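Local atomic coordinates of DUF1285 domain-containing protein (Shewanella baltica, PDB entry 2RA9), a protein that is of unknown function but belongs to the DUF1285 family, which has a fold of repeated structural motifs and a possible role in signal transduction. Residues Ala133-Tyr136 with Asn137-Glu141. Sequence-based numbering, arbitrary orientation. Where two conformers were deposited one is given.
Sequences ACYY and NFVNE. With NA (sodium ion), chain B; EDO (1,2-ethanediol), chain D; EDO (1,2-ethanediol), chain H.
With CG of Y135 trans to its backbone N (chi1 -178°) and CG2 of V139 trans to its own carbonyl carbon, the tyrosine ring and the valine methyl meet one turn apart on the short alpha helix 135-141. This i/i+4 pair is a CH-pi contact: V139 CG2 lies over one face of the Y135 ring, 4.2 Å from its centroid and 18° off the normal, displaced toward the rim so that CZ and CE2 are the ring atoms it approaches. Beneath the side chains, V139 N donates to Y135 O at 3.0 Å and N140 N to Y136 O at the same length, the latter nearly straight. The first turn is closed by F138 N, which reaches C134 O at 2.9 Å. Ahead of it water 1 replaces a direct backbone bond, accepting from N137 N and donating to A133 O. The ring end of buried F138 leads off the helix and packs on F84 of strand 79-86 and L120 of strand 118-121, joining the helix to the six-stranded mixed sheet that holds both strands, while Y136 and N140 lie on exposed parts of the helix. N137 ND2 donates to O1 of a 1,2-ethanediol, probably from the crystallisation liquor, almost in line with its N-H (172°). Toward the other end of the helix, N140 OD1 accepts from O1 of a second such 1,2-ethanediol. The backbone of N140 serves the sodium ion, which F142 O and waters 2, 3 and 4 also bind: N140 O lies 2.5 Å from the metal.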
ATOM      1  N   ALA A 133       7.918  -9.082   8.186  1.00 14.80           N
ATOM      2  CA  ALA A 133       8.916  -8.659   9.160  1.00 17.52           C
ATOM      3  C   ALA A 133       8.410  -7.630  10.156  1.00 16.82           C
ATOM      4  O   ALA A 133       9.068  -7.420  11.189  1.00 19.59           O
ATOM      5  CB  ALA A 133      10.202  -8.156   8.471  1.00 19.40           C
ATOM      6  N   CYS A 134       7.256  -6.966   9.896  1.00 14.47           N
ATOM      7  CA  CYS A 134       6.727  -6.004  10.848  0.50 13.72           C
ATOM      8  C   CYS A 134       5.463  -6.503  11.563  1.00 12.63           C
ATOM      9  O   CYS A 134       4.899  -5.783  12.404  1.00 14.28           O
ATOM     10  CB  CYS A 134       6.522  -4.645  10.183  0.50 17.03           C
ATOM     11  SG  CYS A 134       5.144  -4.496   9.081  0.50 14.87           S
ATOM     12  N   TYR A 135       5.042  -7.730  11.240  1.00 13.81           N
ATOM     13  CA  TYR A 135       3.765  -8.228  11.749  1.00 13.49           C
ATOM     14  C   TYR A 135       3.712  -8.292  13.256  1.00 13.25           C
ATOM     15  O   TYR A 135       2.776  -7.771  13.861  1.00 12.11           O
ATOM     16  CB  TYR A 135       3.456  -9.604  11.159  1.00 14.91           C
ATOM     17  CG  TYR A 135       2.127 -10.172  11.611  1.00 15.41           C
ATOM     18  CD1 TYR A 135       0.950  -9.612  11.162  1.00 19.14           C
ATOM     19  CD2 TYR A 135       2.048 -11.235  12.501  1.00 14.84           C
ATOM     20  CE1 TYR A 135      -0.275 -10.115  11.541  1.00 23.47           C
ATOM     21  CE2 TYR A 135       0.823 -11.737  12.906  1.00 15.41           C
ATOM     22  CZ  TYR A 135      -0.348 -11.166  12.411  1.00 19.87           C
ATOM     23  OH  TYR A 135      -1.601 -11.636  12.745  1.00 21.72           O
ATOM     24  N   TYR A 136       4.667  -8.971  13.868  1.00 12.86           N
ATOM     25  CA  TYR A 136       4.663  -9.085  15.317  1.00 12.03           C
ATOM     26  C   TYR A 136       4.774  -7.737  15.980  1.00 11.07           C
ATOM     27  O   TYR A 136       4.111  -7.499  16.971  1.00 12.72           O
ATOM     28  CB  TYR A 136       5.797 -10.014  15.821  1.00 12.49           C
ATOM     29  CG  TYR A 136       5.672 -11.472  15.404  1.00 13.68           C
ATOM     30  CD1 TYR A 136       4.480 -12.174  15.500  1.00 14.09           C
ATOM     31  CD2 TYR A 136       6.779 -12.168  14.944  1.00 15.19           C
ATOM     32  CE1 TYR A 136       4.387 -13.507  15.095  1.00 15.25           C
ATOM     33  CE2 TYR A 136       6.682 -13.492  14.513  1.00 15.30           C
ATOM     34  CZ  TYR A 136       5.494 -14.179  14.629  1.00 14.52           C
ATOM     35  OH  TYR A 136       5.402 -15.510  14.194  1.00 17.43           O
ATOM     36  N   ASN A 137       5.597  -6.845  15.446  1.00 11.55           N
ATOM     37  CA  ASN A 137       5.693  -5.506  16.006  1.00 12.36           C
ATOM     38  C   ASN A 137       4.334  -4.769  15.945  1.00 12.01           C
ATOM     39  O   ASN A 137       3.964  -4.018  16.864  1.00 11.93           O
ATOM     40  CB  ASN A 137       6.790  -4.691  15.305  1.00 13.50           C
ATOM     41  CG  ASN A 137       8.193  -5.177  15.612  1.00 17.30           C
ATOM     42  OD1 ASN A 137       8.473  -5.743  16.685  1.00 19.27           O
ATOM     43  ND2 ASN A 137       9.112  -4.932  14.657  1.00 21.79           N
ATOM     44  N   PHE A 138       3.581  -4.994  14.873  1.00 10.88           N
ATOM     45  CA  PHE A 138       2.259  -4.386  14.706  1.00 12.82           C
ATOM     46  C   PHE A 138       1.321  -4.911  15.797  1.00 12.81           C
ATOM     47  O   PHE A 138       0.588  -4.149  16.440  1.00 12.63           O
ATOM     48  CB  PHE A 138       1.693  -4.702  13.277  1.00 12.90           C
ATOM     49  CG  PHE A 138       0.308  -4.196  13.067  1.00 12.16           C
ATOM     50  CD1 PHE A 138       0.084  -2.864  12.760  1.00 13.26           C
ATOM     51  CD2 PHE A 138      -0.782  -5.032  13.191  1.00 13.68           C
ATOM     52  CE1 PHE A 138      -1.207  -2.381  12.570  1.00 13.27           C
ATOM     53  CE2 PHE A 138      -2.068  -4.545  13.034  1.00 14.30           C
ATOM     54  CZ  PHE A 138      -2.277  -3.229  12.709  1.00 13.63           C
ATOM     55  N   VAL A 139       1.331  -6.223  16.005  1.00 11.01           N
ATOM     56  CA  VAL A 139       0.456  -6.794  17.039  1.00 11.61           C
ATOM     57  C   VAL A 139       0.802  -6.171  18.405  1.00 11.74           C
ATOM     58  O   VAL A 139      -0.084  -5.797  19.185  1.00 13.29           O
ATOM     59  CB  VAL A 139       0.491  -8.341  17.060  1.00 13.11           C
ATOM     60  CG1 VAL A 139      -0.425  -8.879  18.176  1.00 13.97           C
ATOM     61  CG2 VAL A 139       0.065  -8.938  15.735  1.00 15.47           C
ATOM     62  N   ASN A 140       2.086  -6.084  18.693  1.00 11.88           N
ATOM     63  CA  ASN A 140       2.584  -5.467  19.927  1.00 11.60           C
ATOM     64  C   ASN A 140       2.180  -4.012  20.056  1.00 13.26           C
ATOM     65  O   ASN A 140       2.075  -3.502  21.173  1.00 13.87           O
ATOM     66  CB  ASN A 140       4.106  -5.504  19.992  1.00 12.24           C
ATOM     67  CG  ASN A 140       4.708  -6.915  20.126  1.00 13.53           C
ATOM     68  OD1 ASN A 140       4.045  -7.903  20.493  1.00 18.07           O
ATOM     69  ND2 ASN A 140       5.987  -6.993  19.828  1.00 12.18           N
ATOM     70  N   GLU A 141       2.011  -3.319  18.939  1.00 12.02           N
ATOM     71  CA  GLU A 141       1.711  -1.867  18.944  1.00 12.11           C
ATOM     72  C   GLU A 141       0.307  -1.524  19.425  1.00 12.82           C
ATOM     73  O   GLU A 141       0.044  -0.394  19.848  1.00 14.37           O
ATOM     74  CB  GLU A 141       1.866  -1.296  17.516  1.00 13.93           C
ATOM     75  CG  GLU A 141       1.765   0.221  17.409  1.00 14.29           C
ATOM     76  CD  GLU A 141       2.824   0.939  18.232  1.00 18.56           C
ATOM     77  OE1 GLU A 141       3.974   0.490  18.242  1.00 18.65           O
ATOM     78  OE2 GLU A 141       2.510   1.944  18.905  1.00 22.24           O
TER
HETATM   79 NA    NA B 158       0.137  -3.353  22.795  1.00 16.51          NA
HETATM   80  C1  EDO D 160       8.264  -2.121  11.994  1.00 32.26           C
HETATM   81  O1  EDO D 160       8.559  -3.479  12.313  1.00 26.15           O
HETATM   82  C2  EDO D 160       8.216  -1.283  13.256  1.00 35.73           C
HETATM   83  O2  EDO D 160       9.545  -0.964  13.670  1.00 39.79           O
HETATM   84  C1  EDO H 164       0.489  -8.834  22.236  1.00 20.60           C
HETATM   85  O1  EDO H 164       1.583  -7.897  22.129  1.00 19.96           O
HETATM   86  C2  EDO H 164      -0.233  -8.672  23.550  1.00 23.46           C
HETATM   87  O2  EDO H 164      -0.407  -7.287  23.889  1.00 30.35           O
HETATM   88  O   HOH W   1       7.762  -7.796  13.741  1.00 17.67           O
HETATM   89  O   HOH W   2      -0.544  -5.482  21.889  1.00 16.86           O
HETATM   90  O   HOH W   3       1.671  -4.573  24.196  1.00 16.84           O
HETATM   91  O   HOH W   4       1.520  -1.519  23.395  1.00 15.58           O